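Local coordinates for protein rhamnosidase B (Bacillus sp., PDB 2OKX) that hydrolyses alpha-L-rhamnosidic bonds as a family 78 glycoside hydrolase, releasing L-rhamnose from glycosides, probably with inversion at the anomeric carbon, at residues L223-Q228 against P386-L391; Y242-V246 against Y364-P368; E394-F398 against D483-I489; F97-Y103 against C146-F150. One frame throughout, in Å; residues are numbered along the deposited sequence.

Interaction 1 of 4, residues L223-Q228 against P386-L391; sequences LDLRNQ and PFEPSL
Asp224 N donates to Leu391 O over 3.0 Å in a nearly straight bond (162° at the hydrogen) that lies in the carbonyl plane. It marks the point where strand 219-223 passes into helix 225-229, with Asp224 as N-cap. The carboxylate serves the helix: Asp224 OD2 accepts from Asn227 N, which comes from above the carboxylate plane, and OD1 forms a salt bridge with Arg20. One residue thus starts the helix with its side chain and holds the loop between strands 384-386 and 392-393 with its backbone.

The Phe387 ring is the flat surface of the contact. Gln228 CG stands 3.9 Å above the ring centre in a CH-pi contact, while Leu225 CD2 reaches the edge, 3.9 Å from Phe387 CE1. Leu223 CB approaches obliquely, 3.6 Å from Phe387 CZ.

Leu391 holds CG anti to its carbonyl carbon (chi1 -52°), which directs the branch at the helix: CD1 lies 3.4 Å from Gln228 N, and CD2 rests against Asn227 CB. Farther along, a water molecule spans the segments, donating one hydrogen to Asn227 O at 2.9 Å and the other to Glu388 OE2.

Interaction 2 of 4, residues Y242-V246 against Y364-P368; sequences YCGYV and YRALP
Tyr245 extends from strand 240-252 to Tyr364, Leu367 and Pro368 of helix 362-370. Its bond from CA to CB points toward the helix, and CG lies anti to the carbonyl carbon (chi1 -52°). CD1 and CE1 pass Leu367, CE1 lying 4.0 Å from Leu367 CD2. CE1 also meets the Tyr364 ring, 3.5 Å from Tyr364 CD2. The two rings are neither stacked nor edge-to-face: their planes stand 37° apart. CZ comes within 3.5 Å of Pro368 CG, and the hydroxyl at the tip donates to Tyr364 O over 2.6 Å, with the acceptor at the edge of the Tyr245 ring and in its plane. The exact place of this hydroxyl oxygen is somewhat doubtful, because the model crowds it against Pro368.

Cys243 meets Tyr364 from the other side of its ring plane. SG lies 3.4 Å above the ring centre, and the line to the centroid leans just 14° from the ring normal, a clear sulfur-aromatic contact over a face. The far end of Tyr364 is fixed by a hydrogen bond from OH to Asp304. A leucine in place of Tyr364 would probably leave the Cys243 sulfur without an aromatic face and Asp304 OD1 without its phenol partner.

Pro368 has no N-H to give to the preceding turn, and the helix is kinked there. The phenol of Tyr245 probably offers Tyr364 O a donor in place of that missing N-H, which would join strand to kink by polar as well as aromatic chemistry.

Interaction 3 of 4, residues E394-F398 against D483-I489; sequences EENVF and DNTFRYI
Val397 and Thr485 form the apolar centre of a contact in which the segments run 139° apart and no direct hydrogen bond crosses. With CG1 anti to the backbone N (chi1 178°), Val397 CG1 faces Thr485 CG2 at 3.6 Å, and CG2 faces the strand backbone, 3.7 Å from Phe486 O and close to Arg487 CB. An alanine here would probably open a gap above Thr485 and take one packing partner from Arg487 CB.

Hydrogen bonds link the segments indirectly. One water accepts from Phe398 N, donates to Asp483 OD2 at 2.7 Å and hydrogen-bonds Thr485 OG1, a three-way grip. Another joins Arg487 NH1 to Glu395 OE2, to which it donates at 2.7 Å. His315 bonds to both sides, its ND1 meeting Asn396 ND2 and its NE2 meeting Asp483 OD1.

Glu395 OE2 and Arg487 NH1 are 4.7 Å apart, too far for a direct salt bridge, and the planes of the two groups stand 76° apart; their opposite charges may still attract each other through the water. Arg487 NE is instead paired with Asp464.

In the fold, Asn396 caps helix 397-402 by accepting from Gly399 N with OD1. The contact joins the start of that helix to strand 485-489 of the concanavalin-like region, which is flanked by antiparallel strand 462-472 and parallel strand 153-155.

Interaction 4 of 4, residues F97-Y103 against C146-F150; sequences FGVSNFY and CQQGF
Phe102 and Gln147 make the tight end of this loop-to-loop contact, their CA atoms 4.8 Å apart. Gln147 CG sits 3.3 Å above the plane of the Phe102 ring, offset toward the rim, as a CH-pi contact. The backbones also join: Phe102 N donates to Gln147 O at 3.2 Å, from above the carbonyl plane. An Asx turn shapes this chain, Asn101 OD1 accepting from Tyr103 N. Tight as it is, this end borders solvent through the partly exposed Cys146, Gln147 and Tyr103.

The Phe97, Val99 and Phe150 end is buried but more widely spaced, with 4.0 Å between Phe150 CZ, at the ring edge, and Val99 CG2. Gly149 CA lies 4.1 Å above the Phe97 ring plane, toward the rim; a CB there would fall 2.9 Å from Phe97 CE1. Two waters bridge the segments: one links Val99 O, Asn101 ND2 and Gln148 O, and another connects Tyr103 OH with Gly149 N, 2.7 Å from the latter.

The 97-103 loop leaves strand 87-96 of the seven-stranded antiparallel sheet, whereas 146-150 leads toward strand 153-155. The Phe102 ring also meets His310 and Trp622, the latter from the six-hairpin glycosidase region.

Interaction 4 closes first along the chain, within the N-terminal domain. Interactions 1 and 2 both lie in domain D2: 242-246 and 364-368 fall between the two segments of interaction 1, and the pair touch where Leu225 packs on Tyr242 and Val246. Interaction 3 follows, continuing from the 386-391 segment onto the concanavalin-like region. Interaction 1 is the hub, its centre about 17 Å from those of interactions 2 and 3 and about 15 Å from interaction 4, which it meets through Asn227 and Val99. Interactions 2 and 3 lie farthest apart, about 30 Å between centres. The set therefore runs from the outer D2 helix 362-370 to the junction of three beta-rich regions.

Interaction 1 of 4, residues L223-Q228 against P386-L391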
loop_
_atom_site.group_PDB
_atom_site.type_symbol
_atom_site.label_atom_id
_atom_site.label_comp_id
_atom_site.label_asym_id
_atom_site.label_seq_id
_atom_site.Cartn_x
_atom_site.Cartn_y
_atom_site.Cartn_z
ATOM N N LEU A 223 9.831 6.116 17.893
ATOM C CA LEU A 223 11.254 6.101 17.581
ATOM C C LEU A 223 11.569 5.403 16.271
ATOM O O LEU A 223 11.030 4.337 15.986
ATOM C CB LEU A 223 12.034 5.383 18.690
ATOM C CG LEU A 223 11.418 5.159 20.075
ATOM C CD1 LEU A 223 12.417 4.388 20.934
ATOM C CD2 LEU A 223 11.059 6.476 20.726
ATOM N N ASP A 224 12.445 6.003 15.471
ATOM C CA ASP A 224 12.853 5.382 14.221
ATOM C C ASP A 224 14.181 4.696 14.534
ATOM O O ASP A 224 15.262 5.238 14.284
ATOM C CB ASP A 224 13.028 6.429 13.125
ATOM C CG ASP A 224 13.234 5.807 11.758
ATOM O OD1 ASP A 224 12.984 6.497 10.747
ATOM O OD2 ASP A 224 13.651 4.632 11.693
ATOM N N LEU A 225 14.080 3.506 15.115
ATOM C CA LEU A 225 15.249 2.726 15.496
ATOM C C LEU A 225 16.082 2.284 14.301
ATOM O O LEU A 225 17.298 2.139 14.410
ATOM C CB LEU A 225 14.810 1.509 16.314
ATOM C CG LEU A 225 14.173 1.822 17.670
ATOM C CD1 LEU A 225 13.693 0.536 18.333
ATOM C CD2 LEU A 225 15.182 2.540 18.555
ATOM N N ARG A 226 15.432 2.072 13.161
ATOM C CA ARG A 226 16.134 1.648 11.952
ATOM C C ARG A 226 17.179 2.685 11.539
ATOM O O ARG A 226 18.352 2.357 11.352
ATOM C CB ARG A 226 15.131 1.435 10.809
ATOM C CG ARG A 226 15.753 1.159 9.437
ATOM C CD ARG A 226 14.673 1.202 8.359
ATOM N NE ARG A 226 15.205 1.233 6.998
ATOM C CZ ARG A 226 15.603 0.164 6.315
ATOM N NH1 ARG A 226 16.071 0.303 5.079
ATOM N NH2 ARG A 226 15.528 -1.041 6.857
ATOM N N ASN A 227 16.756 3.939 11.400
ATOM C CA ASN A 227 17.673 4.996 10.998
ATOM C C ASN A 227 18.620 5.413 12.132
ATOM O O ASN A 227 19.697 5.952 11.878
ATOM C CB ASN A 227 16.893 6.215 10.477
ATOM C CG ASN A 227 16.161 5.938 9.162
ATOM O OD1 ASN A 227 16.382 4.913 8.507
ATOM N ND2 ASN A 227 15.295 6.864 8.766
ATOM N N GLN A 228 18.226 5.155 13.376
ATOM C CA GLN A 228 19.061 5.503 14.523
ATOM C C GLN A 228 20.211 4.506 14.706
ATOM O O GLN A 228 21.348 4.907 14.973
ATOM C CB GLN A 228 18.215 5.558 15.802
ATOM C CG GLN A 228 19.013 5.487 17.114
ATOM C CD GLN A 228 19.890 6.709 17.367
ATOM O OE1 GLN A 228 20.700 6.722 18.301
ATOM N NE2 GLN A 228 19.729 7.739 16.546
ATOM N N PRO A 386 23.785 9.128 21.767
ATOM C CA PRO A 386 22.587 9.954 21.924
ATOM C C PRO A 386 21.611 9.591 20.805
ATOM O O PRO A 386 22.021 9.078 19.763
ATOM C CB PRO A 386 23.129 11.372 21.787
ATOM C CG PRO A 386 24.240 11.196 20.806
ATOM C CD PRO A 386 24.924 9.938 21.302
ATOM N N PHE A 387 20.326 9.853 21.025
ATOM C CA PHE A 387 19.297 9.549 20.033
ATOM C C PHE A 387 19.129 10.739 19.096
ATOM O O PHE A 387 18.851 11.844 19.551
ATOM C CB PHE A 387 17.973 9.267 20.739
ATOM C CG PHE A 387 17.087 8.307 20.002
ATOM C CD1 PHE A 387 16.931 7.001 20.457
ATOM C CD2 PHE A 387 16.430 8.697 18.840
ATOM C CE1 PHE A 387 16.131 6.090 19.764
ATOM C CE2 PHE A 387 15.628 7.796 18.136
ATOM C CZ PHE A 387 15.480 6.489 18.600
ATOM N N GLU A 388 19.302 10.526 17.792
ATOM C CA GLU A 388 19.154 11.621 16.837
ATOM C C GLU A 388 17.754 12.228 16.970
ATOM O O GLU A 388 16.750 11.551 16.760
ATOM C CB GLU A 388 19.384 11.133 15.401
ATOM C CG GLU A 388 19.420 12.276 14.386
ATOM C CD GLU A 388 19.659 11.818 12.955
ATOM O OE1 GLU A 388 19.702 12.687 12.053
ATOM O OE2 GLU A 388 19.803 10.600 12.724
ATOM N N PRO A 389 17.676 13.519 17.327
ATOM C CA PRO A 389 16.422 14.261 17.510
ATOM C C PRO A 389 15.353 14.097 16.427
ATOM O O PRO A 389 14.181 13.915 16.739
ATOM C CB PRO A 389 16.897 15.704 17.628
ATOM C CG PRO A 389 18.215 15.550 18.327
ATOM C CD PRO A 389 18.836 14.398 17.571
ATOM N N SER A 390 15.754 14.167 15.162
ATOM C CA SER A 390 14.804 14.048 14.060
ATOM C C SER A 390 14.151 12.667 13.946
ATOM O O SER A 390 13.161 12.499 13.229
ATOM C CB SER A 390 15.485 14.414 12.738
ATOM O OG SER A 390 16.541 13.520 12.433
ATOM N N LEU A 391 14.695 11.689 14.662
ATOM C CA LEU A 391 14.167 10.327 14.626
ATOM C C LEU A 391 13.366 10.034 15.885
ATOM O O LEU A 391 13.018 8.889 16.154
ATOM C CB LEU A 391 15.323 9.320 14.527
ATOM C CG LEU A 391 16.358 9.532 13.417
ATOM C CD1 LEU A 391 17.407 8.425 13.476
ATOM C CD2 LEU A 391 15.669 9.545 12.063
HETATM O O HOH W 1 21.129 8.499 12.154
#

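Interaction 2 of 4, residues Y242-V246 against Y364-P368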
loop_
_atom_site.group_PDB
_atom_site.type_symbol
_atom_site.label_atom_id
_atom_site.label_comp_id
_atom_site.label_asym_id
_atom_site.label_seq_id
_atom_site.Cartn_x
_atom_site.Cartn_y
_atom_site.Cartn_z
ATOM N N TYR A 242 19.858 -5.012 13.433
ATOM C CA TYR A 242 20.790 -4.357 14.333
ATOM C C TYR A 242 20.744 -5.016 15.692
ATOM O O TYR A 242 19.746 -5.629 16.070
ATOM C CB TYR A 242 20.494 -2.853 14.463
ATOM C CG TYR A 242 19.037 -2.489 14.637
ATOM C CD1 TYR A 242 18.296 -1.973 13.570
ATOM C CD2 TYR A 242 18.392 -2.666 15.863
ATOM C CE1 TYR A 242 16.945 -1.642 13.720
ATOM C CE2 TYR A 242 17.045 -2.341 16.021
ATOM C CZ TYR A 242 16.329 -1.831 14.942
ATOM O OH TYR A 242 14.994 -1.520 15.094
ATOM N N CYS A 243 21.846 -4.889 16.419
ATOM C CA CYS A 243 21.976 -5.465 17.743
ATOM C C CYS A 243 22.254 -4.331 18.722
ATOM O O CYS A 243 23.178 -3.548 18.522
ATOM C CB CYS A 243 23.138 -6.459 17.754
ATOM S SG CYS A 243 23.445 -7.230 19.349
ATOM N N GLY A 244 21.451 -4.238 19.774
ATOM C CA GLY A 244 21.651 -3.180 20.744
ATOM C C GLY A 244 20.456 -2.974 21.650
ATOM O O GLY A 244 19.521 -3.779 21.658
ATOM N N TYR A 245 20.487 -1.888 22.417
ATOM C CA TYR A 245 19.403 -1.580 23.345
ATOM C C TYR A 245 18.992 -0.120 23.286
ATOM O O TYR A 245 19.670 0.716 22.691
ATOM C CB TYR A 245 19.819 -1.833 24.798
ATOM C CG TYR A 245 20.403 -3.184 25.114
ATOM C CD1 TYR A 245 21.734 -3.478 24.822
ATOM C CD2 TYR A 245 19.630 -4.161 25.736
ATOM C CE1 TYR A 245 22.282 -4.719 25.149
ATOM C CE2 TYR A 245 20.164 -5.400 26.065
ATOM C CZ TYR A 245 21.487 -5.672 25.769
ATOM O OH TYR A 245 22.004 -6.904 26.088
ATOM N N VAL A 246 17.862 0.166 23.916
ATOM C CA VAL A 246 17.383 1.530 24.057
ATOM C C VAL A 246 17.548 1.704 25.557
ATOM O O VAL A 246 17.187 0.810 26.322
ATOM C CB VAL A 246 15.892 1.687 23.704
ATOM C CG1 VAL A 246 15.359 2.992 24.298
ATOM C CG2 VAL A 246 15.718 1.703 22.195
ATOM N N TYR A 364 27.362 -7.010 24.366
ATOM C CA TYR A 364 25.917 -7.113 24.232
ATOM C C TYR A 364 25.375 -8.151 25.209
ATOM O O TYR A 364 24.348 -7.935 25.848
ATOM C CB TYR A 364 25.544 -7.502 22.796
ATOM C CG TYR A 364 24.120 -8.001 22.645
ATOM C CD1 TYR A 364 23.858 -9.344 22.360
ATOM C CD2 TYR A 364 23.036 -7.138 22.802
ATOM C CE1 TYR A 364 22.551 -9.815 22.235
ATOM C CE2 TYR A 364 21.725 -7.597 22.680
ATOM C CZ TYR A 364 21.490 -8.935 22.398
ATOM O OH TYR A 364 20.195 -9.388 22.278
ATOM N N ARG A 365 26.085 -9.268 25.339
ATOM C CA ARG A 365 25.665 -10.354 26.226
ATOM C C ARG A 365 25.822 -10.083 27.720
ATOM O O ARG A 365 25.027 -10.558 28.529
ATOM C CB ARG A 365 26.423 -11.636 25.873
ATOM C CG ARG A 365 26.050 -12.235 24.529
ATOM C CD ARG A 365 24.618 -12.740 24.528
ATOM N NE ARG A 365 24.247 -13.317 23.237
ATOM C CZ ARG A 365 23.081 -13.901 22.984
ATOM N NH1 ARG A 365 22.161 -13.991 23.936
ATOM N NH2 ARG A 365 22.834 -14.401 21.780
ATOM N N ALA A 366 26.848 -9.328 28.089
ATOM C CA ALA A 366 27.095 -9.035 29.499
ATOM C C ALA A 366 26.384 -7.782 29.992
ATOM O O ALA A 366 25.861 -7.752 31.105
ATOM C CB ALA A 366 28.595 -8.897 29.737
ATOM N N LEU A 367 26.366 -6.759 29.145
ATOM C CA LEU A 367 25.777 -5.463 29.466
ATOM C C LEU A 367 24.547 -5.401 30.367
ATOM O O LEU A 367 24.576 -4.744 31.411
ATOM C CB LEU A 367 25.495 -4.693 28.175
ATOM C CG LEU A 367 24.980 -3.261 28.318
ATOM C CD1 LEU A 367 25.724 -2.527 29.416
ATOM C CD2 LEU A 367 25.149 -2.548 26.990
ATOM N N PRO A 368 23.451 -6.077 29.989
ATOM C CA PRO A 368 22.253 -6.024 30.834
ATOM C C PRO A 368 22.531 -6.152 32.329
ATOM O O PRO A 368 22.296 -5.219 33.098
ATOM C CB PRO A 368 21.409 -7.175 30.300
ATOM C CG PRO A 368 21.762 -7.191 28.859
ATOM C CD PRO A 368 23.270 -7.046 28.897
#

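Interaction 3 of 4, residues E394-F398 against D483-I489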
loop_
_atom_site.group_PDB
_atom_site.type_symbol
_atom_site.label_atom_id
_atom_site.label_comp_id
_atom_site.label_asym_id
_atom_site.label_seq_id
_atom_site.Cartn_x
_atom_site.Cartn_y
_atom_site.Cartn_z
ATOM N N GLU A 394 7.663 12.857 20.922
ATOM C CA GLU A 394 6.758 12.522 22.012
ATOM C C GLU A 394 5.319 12.887 21.635
ATOM O O GLU A 394 4.407 12.803 22.451
ATOM C CB GLU A 394 7.194 13.240 23.297
ATOM C CG GLU A 394 8.344 12.522 24.004
ATOM C CD GLU A 394 9.025 13.363 25.073
ATOM O OE1 GLU A 394 8.337 14.151 25.753
ATOM O OE2 GLU A 394 10.255 13.218 25.240
ATOM N N GLU A 395 5.134 13.303 20.387
ATOM C CA GLU A 395 3.808 13.641 19.873
ATOM C C GLU A 395 3.449 12.384 19.085
ATOM O O GLU A 395 3.617 12.323 17.871
ATOM C CB GLU A 395 3.908 14.873 18.976
ATOM C CG GLU A 395 4.510 16.074 19.714
ATOM C CD GLU A 395 4.643 17.304 18.847
ATOM O OE1 GLU A 395 5.539 17.333 17.973
ATOM O OE2 GLU A 395 3.840 18.243 19.039
ATOM N N ASN A 396 2.966 11.383 19.815
ATOM C CA ASN A 396 2.658 10.071 19.263
ATOM C C ASN A 396 1.180 9.681 19.286
ATOM O O ASN A 396 0.685 9.096 20.254
ATOM C CB ASN A 396 3.504 9.043 20.028
ATOM C CG ASN A 396 3.288 7.626 19.554
ATOM O OD1 ASN A 396 2.686 7.386 18.504
ATOM N ND2 ASN A 396 3.794 6.670 20.326
ATOM N N VAL A 397 0.488 9.984 18.193
ATOM C CA VAL A 397 -0.932 9.684 18.091
ATOM C C VAL A 397 -1.233 8.191 18.145
ATOM O O VAL A 397 -2.169 7.775 18.816
ATOM C CB VAL A 397 -1.530 10.278 16.800
ATOM C CG1 VAL A 397 -3.014 9.909 16.690
ATOM C CG2 VAL A 397 -1.365 11.800 16.813
ATOM N N PHE A 398 -0.439 7.384 17.445
ATOM C CA PHE A 398 -0.662 5.940 17.432
ATOM C C PHE A 398 -0.564 5.335 18.832
ATOM O O PHE A 398 -1.489 4.668 19.299
ATOM C CB PHE A 398 0.343 5.256 16.495
ATOM C CG PHE A 398 0.116 3.776 16.332
ATOM C CD1 PHE A 398 -0.919 3.297 15.529
ATOM C CD2 PHE A 398 0.932 2.859 16.987
ATOM C CE1 PHE A 398 -1.134 1.923 15.380
ATOM C CE2 PHE A 398 0.727 1.483 16.848
ATOM C CZ PHE A 398 -0.311 1.014 16.040
ATOM N N ASP A 483 1.668 3.924 11.327
ATOM C CA ASP A 483 1.264 5.094 12.098
ATOM C C ASP A 483 0.340 5.874 11.170
ATOM O O ASP A 483 0.739 6.863 10.555
ATOM C CB ASP A 483 2.484 5.936 12.471
ATOM C CG ASP A 483 3.163 5.446 13.731
ATOM O OD1 ASP A 483 3.718 4.326 13.723
ATOM O OD2 ASP A 483 3.132 6.190 14.736
ATOM N N ASN A 484 -0.897 5.396 11.067
ATOM C CA ASN A 484 -1.925 5.974 10.197
ATOM C C ASN A 484 -2.516 7.195 10.888
ATOM O O ASN A 484 -3.721 7.260 11.147
ATOM C CB ASN A 484 -3.009 4.918 9.971
ATOM C CG ASN A 484 -3.575 4.958 8.579
ATOM O OD1 ASN A 484 -2.930 5.439 7.650
ATOM N ND2 ASN A 484 -4.783 4.424 8.418
ATOM N N THR A 485 -1.667 8.186 11.137
ATOM C CA THR A 485 -2.085 9.348 11.901
ATOM C C THR A 485 -1.483 10.696 11.522
ATOM O O THR A 485 -0.609 10.806 10.669
ATOM C CB THR A 485 -1.677 9.151 13.362
ATOM O OG1 THR A 485 -0.244 9.175 13.433
ATOM C CG2 THR A 485 -2.150 7.806 13.896
ATOM N N PHE A 486 -1.986 11.718 12.209
ATOM C CA PHE A 486 -1.479 13.074 12.110
ATOM C C PHE A 486 -1.965 13.817 13.346
ATOM O O PHE A 486 -2.973 13.447 13.956
ATOM C CB PHE A 486 -1.896 13.787 10.802
ATOM C CG PHE A 486 -3.310 14.322 10.778
ATOM C CD1 PHE A 486 -4.206 13.880 9.809
ATOM C CD2 PHE A 486 -3.723 15.320 11.663
ATOM C CE1 PHE A 486 -5.489 14.422 9.717
ATOM C CE2 PHE A 486 -5.005 15.867 11.577
ATOM C CZ PHE A 486 -5.887 15.416 10.603
ATOM N N ARG A 487 -1.202 14.816 13.761
ATOM C CA ARG A 487 -1.593 15.637 14.893
ATOM C C ARG A 487 -1.600 17.060 14.379
ATOM O O ARG A 487 -0.671 17.487 13.693
ATOM C CB ARG A 487 -0.610 15.524 16.061
ATOM C CG ARG A 487 -0.788 16.655 17.089
ATOM C CD ARG A 487 -0.108 16.341 18.404
ATOM N NE ARG A 487 -0.778 15.253 19.104
ATOM C CZ ARG A 487 -0.371 14.747 20.262
ATOM N NH1 ARG A 487 0.713 15.233 20.855
ATOM N NH2 ARG A 487 -1.048 13.757 20.829
ATOM N N TYR A 488 -2.659 17.782 14.708
ATOM C CA TYR A 488 -2.814 19.164 14.293
ATOM C C TYR A 488 -3.044 19.971 15.562
ATOM O O TYR A 488 -3.933 19.653 16.355
ATOM C CB TYR A 488 -4.028 19.296 13.370
ATOM C CG TYR A 488 -4.326 20.707 12.920
ATOM C CD1 TYR A 488 -3.780 21.216 11.741
ATOM C CD2 TYR A 488 -5.159 21.534 13.674
ATOM C CE1 TYR A 488 -4.062 22.515 11.322
ATOM C CE2 TYR A 488 -5.446 22.836 13.267
ATOM C CZ TYR A 488 -4.896 23.317 12.092
ATOM O OH TYR A 488 -5.185 24.600 11.691
ATOM N N ILE A 489 -2.222 20.994 15.765
ATOM C CA ILE A 489 -2.345 21.851 16.937
ATOM C C ILE A 489 -2.952 23.159 16.446
ATOM O O ILE A 489 -2.406 23.822 15.565
ATOM C CB ILE A 489 -0.973 22.104 17.587
ATOM C CG1 ILE A 489 -0.290 20.762 17.872
ATOM C CG2 ILE A 489 -1.151 22.871 18.891
ATOM C CD1 ILE A 489 1.168 20.874 18.258
HETATM O O HOH W 2 1.936 18.024 20.899
HETATM O O HOH W 3 1.543 8.303 15.274
#

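Interaction 4 of 4, residues F97-Y103 against C146-F150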
loop_
_atom_site.group_PDB
_atom_site.type_symbol
_atom_site.label_atom_id
_atom_site.label_comp_id
_atom_site.label_asym_id
_atom_site.label_seq_id
_atom_site.Cartn_x
_atom_site.Cartn_y
_atom_site.Cartn_z
ATOM N N PHE A 97 10.863 13.519 1.443
ATOM C CA PHE A 97 11.034 12.474 2.442
ATOM C C PHE A 97 12.446 12.379 3.012
ATOM O O PHE A 97 12.619 12.219 4.218
ATOM C CB PHE A 97 10.628 11.113 1.860
ATOM C CG PHE A 97 9.212 11.065 1.343
ATOM C CD1 PHE A 97 8.186 11.729 2.012
ATOM C CD2 PHE A 97 8.900 10.326 0.206
ATOM C CE1 PHE A 97 6.863 11.657 1.555
ATOM C CE2 PHE A 97 7.584 10.245 -0.259
ATOM C CZ PHE A 97 6.565 10.912 0.419
ATOM N N GLY A 98 13.449 12.467 2.141
ATOM C CA GLY A 98 14.827 12.366 2.591
ATOM C C GLY A 98 15.156 10.948 3.026
ATOM O O GLY A 98 16.208 10.688 3.614
ATOM N N VAL A 99 14.243 10.027 2.732
ATOM C CA VAL A 99 14.398 8.619 3.090
ATOM C C VAL A 99 13.741 7.783 1.999
ATOM O O VAL A 99 12.646 8.112 1.539
ATOM C CB VAL A 99 13.702 8.313 4.438
ATOM C CG1 VAL A 99 13.800 6.831 4.763
ATOM C CG2 VAL A 99 14.328 9.142 5.546
ATOM N N SER A 100 14.403 6.714 1.574
ATOM C CA SER A 100 13.840 5.857 0.533
ATOM C C SER A 100 12.711 4.985 1.084
ATOM O O SER A 100 12.680 4.684 2.275
ATOM C CB SER A 100 14.928 4.949 -0.059
ATOM O OG SER A 100 15.935 5.691 -0.732
ATOM N N ASN A 101 11.771 4.602 0.217
ATOM C CA ASN A 101 10.677 3.716 0.618
ATOM C C ASN A 101 10.277 2.821 -0.562
ATOM O O ASN A 101 11.021 2.723 -1.539
ATOM C CB ASN A 101 9.468 4.499 1.170
ATOM C CG ASN A 101 8.912 5.529 0.193
ATOM O OD1 ASN A 101 8.740 5.257 -0.996
ATOM N ND2 ASN A 101 8.603 6.716 0.707
ATOM N N PHE A 102 9.122 2.167 -0.470
ATOM C CA PHE A 102 8.665 1.254 -1.522
ATOM C C PHE A 102 8.072 1.918 -2.767
ATOM O O PHE A 102 7.665 1.222 -3.698
ATOM C CB PHE A 102 7.635 0.263 -0.963
ATOM C CG PHE A 102 8.192 -0.732 0.027
ATOM C CD1 PHE A 102 9.293 -0.425 0.823
ATOM C CD2 PHE A 102 7.532 -1.941 0.246
ATOM C CE1 PHE A 102 9.724 -1.301 1.829
ATOM C CE2 PHE A 102 7.949 -2.823 1.245
ATOM C CZ PHE A 102 9.049 -2.500 2.043
ATOM N N TYR A 103 7.983 3.247 -2.780
ATOM C CA TYR A 103 7.464 3.949 -3.953
ATOM C C TYR A 103 8.192 5.265 -4.211
ATOM O O TYR A 103 7.680 6.163 -4.886
ATOM C CB TYR A 103 5.938 4.177 -3.859
ATOM C CG TYR A 103 5.386 4.763 -2.565
ATOM C CD1 TYR A 103 5.740 6.046 -2.136
ATOM C CD2 TYR A 103 4.440 4.057 -1.814
ATOM C CE1 TYR A 103 5.161 6.613 -0.995
ATOM C CE2 TYR A 103 3.854 4.614 -0.676
ATOM C CZ TYR A 103 4.217 5.893 -0.273
ATOM O OH TYR A 103 3.624 6.451 0.840
ATOM N N CYS A 146 7.361 1.196 6.910
ATOM C CA CYS A 146 8.565 0.874 6.154
ATOM C C CYS A 146 8.334 1.120 4.668
ATOM O O CYS A 146 9.275 1.405 3.926
ATOM C CB CYS A 146 8.985 -0.584 6.389
ATOM S SG CYS A 146 7.825 -1.854 5.796
ATOM N N GLN A 147 7.074 1.043 4.240
ATOM C CA GLN A 147 6.732 1.229 2.833
ATOM C C GLN A 147 6.437 2.665 2.423
ATOM O O GLN A 147 6.568 3.016 1.249
ATOM C CB GLN A 147 5.496 0.388 2.455
ATOM C CG GLN A 147 5.545 -1.091 2.841
ATOM C CD GLN A 147 4.956 -1.356 4.212
ATOM O OE1 GLN A 147 4.698 -0.426 4.977
ATOM N NE2 GLN A 147 4.748 -2.632 4.534
ATOM N N GLN A 148 6.059 3.503 3.383
ATOM C CA GLN A 148 5.652 4.860 3.046
ATOM C C GLN A 148 6.458 6.044 3.578
ATOM O O GLN A 148 7.621 5.910 3.947
ATOM C CB GLN A 148 4.181 5.011 3.438
ATOM C CG GLN A 148 3.362 3.746 3.154
ATOM C CD GLN A 148 1.888 4.038 2.961
ATOM O OE1 GLN A 148 1.019 3.360 3.524
ATOM N NE2 GLN A 148 1.596 5.048 2.159
ATOM N N GLY A 149 5.814 7.210 3.598
ATOM C CA GLY A 149 6.463 8.425 4.062
ATOM C C GLY A 149 6.347 8.685 5.551
ATOM O O GLY A 149 6.773 7.867 6.364
ATOM N N PHE A 150 5.751 9.817 5.913
ATOM C CA PHE A 150 5.614 10.190 7.320
ATOM C C PHE A 150 4.219 10.672 7.708
ATOM O O PHE A 150 3.521 11.290 6.905
ATOM C CB PHE A 150 6.606 11.315 7.647
ATOM C CG PHE A 150 8.044 10.952 7.408
ATOM C CD1 PHE A 150 8.843 10.498 8.453
ATOM C CD2 PHE A 150 8.599 11.060 6.139
ATOM C CE1 PHE A 150 10.174 10.156 8.239
ATOM C CE2 PHE A 150 9.933 10.719 5.911
ATOM C CZ PHE A 150 10.721 10.266 6.963
HETATM O O HOH W 4 10.148 7.753 3.101
HETATM O O HOH W 5 3.444 8.373 2.979
#